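Local coordinates for protein (5-formylfuran-3-yl)methyl phosphate transaminase (Methanococcus jannaschii, PDB 2Z61) that transfers the amino group of alanine to a furancarboxaldehyde phosphate in methanofuran biosynthesis, using pyridoxal 5'-phosphate as cofactor, at residues Phe104-Ser107 and Ser108-Asp112; Gly194-Glu198 and Gly199-Ser203. One frame throughout, in Å; residues are numbered along the deposited sequence.

In the fold
Both contacts are local, each within one continuous run of chain, contact 1 at a helix end and contact 2 round a bend, with nearest atoms about 15 Å apart. Contact 1 is buried: it closes helix 98-109, which packs against the central mixed sheet of this aminotransferase and reaches the second subunit. Contact 2 lies at the surface, in the irregular loop connecting strands 185-189 and 214-219, and no other chain of the dimer touches it. Side chains of contact 1 pack on those same two strands. Backbone and hydroxyl hydrogen bonds hold contact 1; in contact 2 no direct hydrogen bond joins the arms, just a sulfur against a valine and a glycine, and a bridging water.

Contact 1 (Phe104-Ser107 and Ser108-Asp112)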
loop_
_atom_site.group_PDB
_atom_site.type_symbol
_atom_site.label_atom_id
_atom_site.label_comp_id
_atom_site.label_asym_id
_atom_site.label_seq_id
_atom_site.Cartn_x
_atom_site.Cartn_y
_atom_site.Cartn_z
ATOM N N PHE A 104 -8.812 3.639 -1.465
ATOM C CA PHE A 104 -8.808 5.034 -1.049
ATOM C C PHE A 104 -10.009 5.790 -1.622
ATOM O O PHE A 104 -10.575 6.662 -0.959
ATOM C CB PHE A 104 -7.511 5.715 -1.503
ATOM C CG PHE A 104 -6.282 5.271 -0.753
ATOM C CD1 PHE A 104 -5.013 5.660 -1.186
ATOM C CD2 PHE A 104 -6.386 4.492 0.395
ATOM C CE1 PHE A 104 -3.863 5.282 -0.482
ATOM C CE2 PHE A 104 -5.244 4.110 1.104
ATOM C CZ PHE A 104 -3.980 4.507 0.663
ATOM N N ALA A 105 -10.389 5.453 -2.857
ATOM C CA ALA A 105 -11.528 6.100 -3.514
ATOM C C ALA A 105 -12.810 5.840 -2.729
ATOM O O ALA A 105 -13.533 6.778 -2.382
ATOM C CB ALA A 105 -11.674 5.584 -4.949
ATOM N N LEU A 106 -13.080 4.565 -2.455
ATOM C CA LEU A 106 -14.267 4.176 -1.690
ATOM C C LEU A 106 -14.266 4.826 -0.300
ATOM O O LEU A 106 -15.299 5.324 0.159
ATOM C CB LEU A 106 -14.336 2.646 -1.557
ATOM C CG LEU A 106 -14.775 1.842 -2.792
ATOM C CD1 LEU A 106 -14.507 0.358 -2.578
ATOM C CD2 LEU A 106 -16.261 2.078 -3.072
ATOM N N SER A 107 -13.105 4.843 0.358
ATOM C CA SER A 107 -12.997 5.431 1.698
ATOM C C SER A 107 -13.412 6.891 1.781
ATOM O O SER A 107 -14.039 7.311 2.753
ATOM C CB SER A 107 -11.559 5.326 2.226
ATOM O OG SER A 107 -11.143 3.978 2.363
ATOM N N SER A 108 -13.058 7.663 0.761
ATOM C CA SER A 108 -13.347 9.087 0.751
ATOM C C SER A 108 -14.800 9.500 0.547
ATOM O O SER A 108 -15.141 10.652 0.798
ATOM C CB SER A 108 -12.481 9.778 -0.307
ATOM O OG SER A 108 -12.814 9.332 -1.612
ATOM N N ILE A 109 -15.657 8.578 0.113
ATOM C CA ILE A 109 -17.052 8.936 -0.136
ATOM C C ILE A 109 -18.114 8.007 0.453
ATOM O O ILE A 109 -19.302 8.298 0.363
ATOM C CB ILE A 109 -17.321 9.051 -1.668
ATOM C CG1 ILE A 109 -17.377 7.655 -2.302
ATOM C CG2 ILE A 109 -16.217 9.860 -2.337
ATOM C CD1 ILE A 109 -17.469 7.673 -3.826
ATOM N N ILE A 110 -17.702 6.898 1.059
ATOM C CA ILE A 110 -18.672 5.958 1.615
ATOM C C ILE A 110 -18.842 5.950 3.135
ATOM O O ILE A 110 -17.885 5.722 3.875
ATOM C CB ILE A 110 -18.350 4.522 1.154
ATOM C CG1 ILE A 110 -18.647 4.397 -0.341
ATOM C CG2 ILE A 110 -19.162 3.513 1.953
ATOM C CD1 ILE A 110 -18.355 3.038 -0.917
ATOM N N ASP A 111 -20.072 6.197 3.587
ATOM C CA ASP A 111 -20.406 6.195 5.013
ATOM C C ASP A 111 -21.067 4.869 5.357
ATOM O O ASP A 111 -21.470 4.122 4.466
ATOM C CB ASP A 111 -21.379 7.325 5.357
ATOM C CG ASP A 111 -20.784 8.700 5.148
ATOM O OD1 ASP A 111 -19.679 8.955 5.667
ATOM O OD2 ASP A 111 -21.425 9.532 4.470
ATOM N N ASP A 112 -21.182 4.572 6.649
ATOM C CA ASP A 112 -21.820 3.328 7.067
ATOM C C ASP A 112 -23.273 3.334 6.616
ATOM O O ASP A 112 -23.943 4.365 6.689
ATOM C CB ASP A 112 -21.754 3.171 8.589
ATOM C CG ASP A 112 -20.347 2.922 9.085
ATOM O OD1 ASP A 112 -19.521 3.861 9.048
ATOM O OD2 ASP A 112 -20.061 1.779 9.498
HETATM O O HOH W 1 -15.643 5.612 4.780
#
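Ser108 and Ile110 turn back onto Ala105 and Leu106 at the C-terminal end of helix 98-109, a helix of the large pyridoxal-phosphate-binding fold. One hydrogen bond across this stretch comes from a side chain. Ser108 OG donates to Ala105 O at 2.8 Å, tilted out of the carbonyl plane; its first torsion (chi1 65°) places OG between the backbone N and the carbonyl carbon, which brings it back over the preceding turn. Putting an alanine here removes that hydroxyl and would probably leave the Ala105 carbonyl with little more than the weak bond from Ser108 N.

Among the backbone bonds, Ser108 N makes the alpha-helical link to Phe104 O, at 3.2 Å. Ile109 N moves on to Leu106 O, the 3-10 pattern, at 3.3 Å and from well above the carbonyl plane. Ile110 N keeps the alpha-helical i+4 link to that same oxygen, 3.0 Å from Leu106 O and almost straight off the end of the carbonyl (172°).

The apolar part is Leu106 beside Ile110, pointing the same way, with Leu106 CB 4.1 Å from Ile110 CD1; their methyl tips are modelled too close to be trusted. Leu106 and Ile109 also pack on Ile187 of strand 185-189. At the dimer interface, Ser3 OG of the second subunit is hydrogen-bonded to Ser107 O, while Ser107 OG is hydrogen-bonded back to Phe103 O.

Contact 2 (Gly194-Glu198 and Gly199-Ser203); sequences GLVYE and GKCYS
Val196 points across a bend to the sulfur of Cys201, and the flat groups of this loop between strands 185-189 and 214-219 take no part in that meeting. The Tyr197 ring has Leu195 O over one face, 4.1 Å above the plane and displaced toward the rim. Around the ring gather Ile279, Phe282, Asp283 and Arg286 of helix 269-295, and its OH is hydrogen-bonded to Ala306 O. The carboxylate of Glu198 is also engaged elsewhere, through a salt bridge from OE2 to Arg286.

The bend begins with an inverse gamma turn centred on Leu195, whose Val196 N to Gly194 O bond is weak. From there the chain runs out to Glu198 and returns nearly antiparallel, 164° between the two directions, yet no direct hydrogen bond joins the arms and no beta hairpin forms. At the reversal Gly199 has a positive phi (97°), where any CB would jam against Glu198 O.

The arms meet most closely at the sulfur of Cys201, in plain van der Waals contact. With SG anti to its own carbonyl carbon (chi1 -69°), the sulfur reaches across to the backbone of Gly194, 3.8 Å from Gly194 N. Val196 CB comes within 4.4 Å of Cys201 SG. Nearer the tip, one water spans the arms, donating to Glu198 O at 3.1 Å and to Lys200 O at 3.3 Å.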
loop_
_atom_site.group_PDB
_atom_site.type_symbol
_atom_site.label_atom_id
_atom_site.label_comp_id
_atom_site.label_asym_id
_atom_site.label_seq_id
_atom_site.Cartn_x
_atom_site.Cartn_y
_atom_site.Cartn_z
ATOM N N GLY A 194 -7.062 -0.330 -22.838
ATOM C CA GLY A 194 -5.894 -0.436 -23.694
ATOM C C GLY A 194 -5.826 -1.866 -24.198
ATOM O O GLY A 194 -5.352 -2.135 -25.301
ATOM N N LEU A 195 -6.293 -2.796 -23.370
ATOM C CA LEU A 195 -6.327 -4.199 -23.755
ATOM C C LEU A 195 -7.701 -4.452 -24.362
ATOM O O LEU A 195 -8.535 -5.149 -23.784
ATOM C CB LEU A 195 -6.104 -5.091 -22.531
ATOM C CG LEU A 195 -4.692 -4.997 -21.948
ATOM C CD1 LEU A 195 -4.556 -5.909 -20.744
ATOM C CD2 LEU A 195 -3.685 -5.369 -23.027
ATOM N N VAL A 196 -7.936 -3.846 -25.521
ATOM C CA VAL A 196 -9.203 -3.976 -26.240
ATOM C C VAL A 196 -8.866 -4.355 -27.676
ATOM O O VAL A 196 -8.078 -3.678 -28.329
ATOM C CB VAL A 196 -9.998 -2.654 -26.181
ATOM C CG1 VAL A 196 -11.235 -2.736 -27.061
ATOM C CG2 VAL A 196 -10.405 -2.381 -24.742
ATOM N N TYR A 197 -9.472 -5.431 -28.168
ATOM C CA TYR A 197 -9.160 -5.928 -29.503
ATOM C C TYR A 197 -10.150 -5.612 -30.618
ATOM O O TYR A 197 -9.853 -5.829 -31.787
ATOM C CB TYR A 197 -8.923 -7.439 -29.413
ATOM C CG TYR A 197 -8.128 -7.813 -28.178
ATOM C CD1 TYR A 197 -8.718 -8.517 -27.131
ATOM C CD2 TYR A 197 -6.807 -7.393 -28.023
ATOM C CE1 TYR A 197 -8.020 -8.790 -25.954
ATOM C CE2 TYR A 197 -6.095 -7.656 -26.845
ATOM C CZ TYR A 197 -6.711 -8.353 -25.818
ATOM O OH TYR A 197 -6.026 -8.602 -24.650
ATOM N N GLU A 198 -11.322 -5.108 -30.251
ATOM C CA GLU A 198 -12.350 -4.734 -31.217
ATOM C C GLU A 198 -13.051 -3.469 -30.739
ATOM O O GLU A 198 -13.541 -3.411 -29.611
ATOM C CB GLU A 198 -13.392 -5.842 -31.368
ATOM C CG GLU A 198 -13.007 -6.973 -32.297
ATOM C CD GLU A 198 -14.152 -7.950 -32.499
ATOM O OE1 GLU A 198 -15.228 -7.514 -32.963
ATOM O OE2 GLU A 198 -13.976 -9.152 -32.197
ATOM N N GLY A 199 -13.092 -2.452 -31.591
ATOM C CA GLY A 199 -13.759 -1.221 -31.209
ATOM C C GLY A 199 -12.843 -0.128 -30.689
ATOM O O GLY A 199 -11.674 -0.040 -31.069
ATOM N N LYS A 200 -13.383 0.698 -29.798
ATOM C CA LYS A 200 -12.640 1.818 -29.229
ATOM C C LYS A 200 -12.556 1.752 -27.706
ATOM O O LYS A 200 -13.460 1.234 -27.042
ATOM C CB LYS A 200 -13.325 3.128 -29.622
ATOM C CG LYS A 200 -13.918 3.120 -31.021
ATOM C CD LYS A 200 -15.112 4.056 -31.118
ATOM C CE LYS A 200 -15.818 3.915 -32.455
ATOM N NZ LYS A 200 -17.079 4.702 -32.475
ATOM N N CYS A 201 -11.467 2.289 -27.160
ATOM C CA CYS A 201 -11.269 2.335 -25.714
ATOM C C CYS A 201 -12.234 3.374 -25.138
ATOM O O CYS A 201 -12.175 4.552 -25.490
ATOM C CB CYS A 201 -9.825 2.725 -25.377
ATOM S SG CYS A 201 -8.574 1.476 -25.783
ATOM N N TYR A 202 -13.120 2.926 -24.254
ATOM C CA TYR A 202 -14.111 3.798 -23.634
ATOM C C TYR A 202 -13.746 4.168 -22.199
ATOM O O TYR A 202 -13.718 3.305 -21.322
ATOM C CB TYR A 202 -15.479 3.111 -23.644
ATOM C CG TYR A 202 -16.528 3.795 -24.490
ATOM C CD1 TYR A 202 -17.745 3.167 -24.760
ATOM C CD2 TYR A 202 -16.316 5.072 -25.014
ATOM C CE1 TYR A 202 -18.725 3.790 -25.531
ATOM C CE2 TYR A 202 -17.290 5.706 -25.785
ATOM C CZ TYR A 202 -18.490 5.057 -26.039
ATOM O OH TYR A 202 -19.456 5.673 -26.804
ATOM N N SER A 203 -13.482 5.452 -21.967
ATOM C CA SER A 203 -13.129 5.952 -20.640
ATOM C C SER A 203 -14.278 6.788 -20.067
ATOM O O SER A 203 -15.033 7.406 -20.818
ATOM C CB SER A 203 -11.856 6.805 -20.732
ATOM O OG SER A 203 -11.562 7.445 -19.502
HETATM O O HOH W 2 -15.298 -1.224 -28.229
#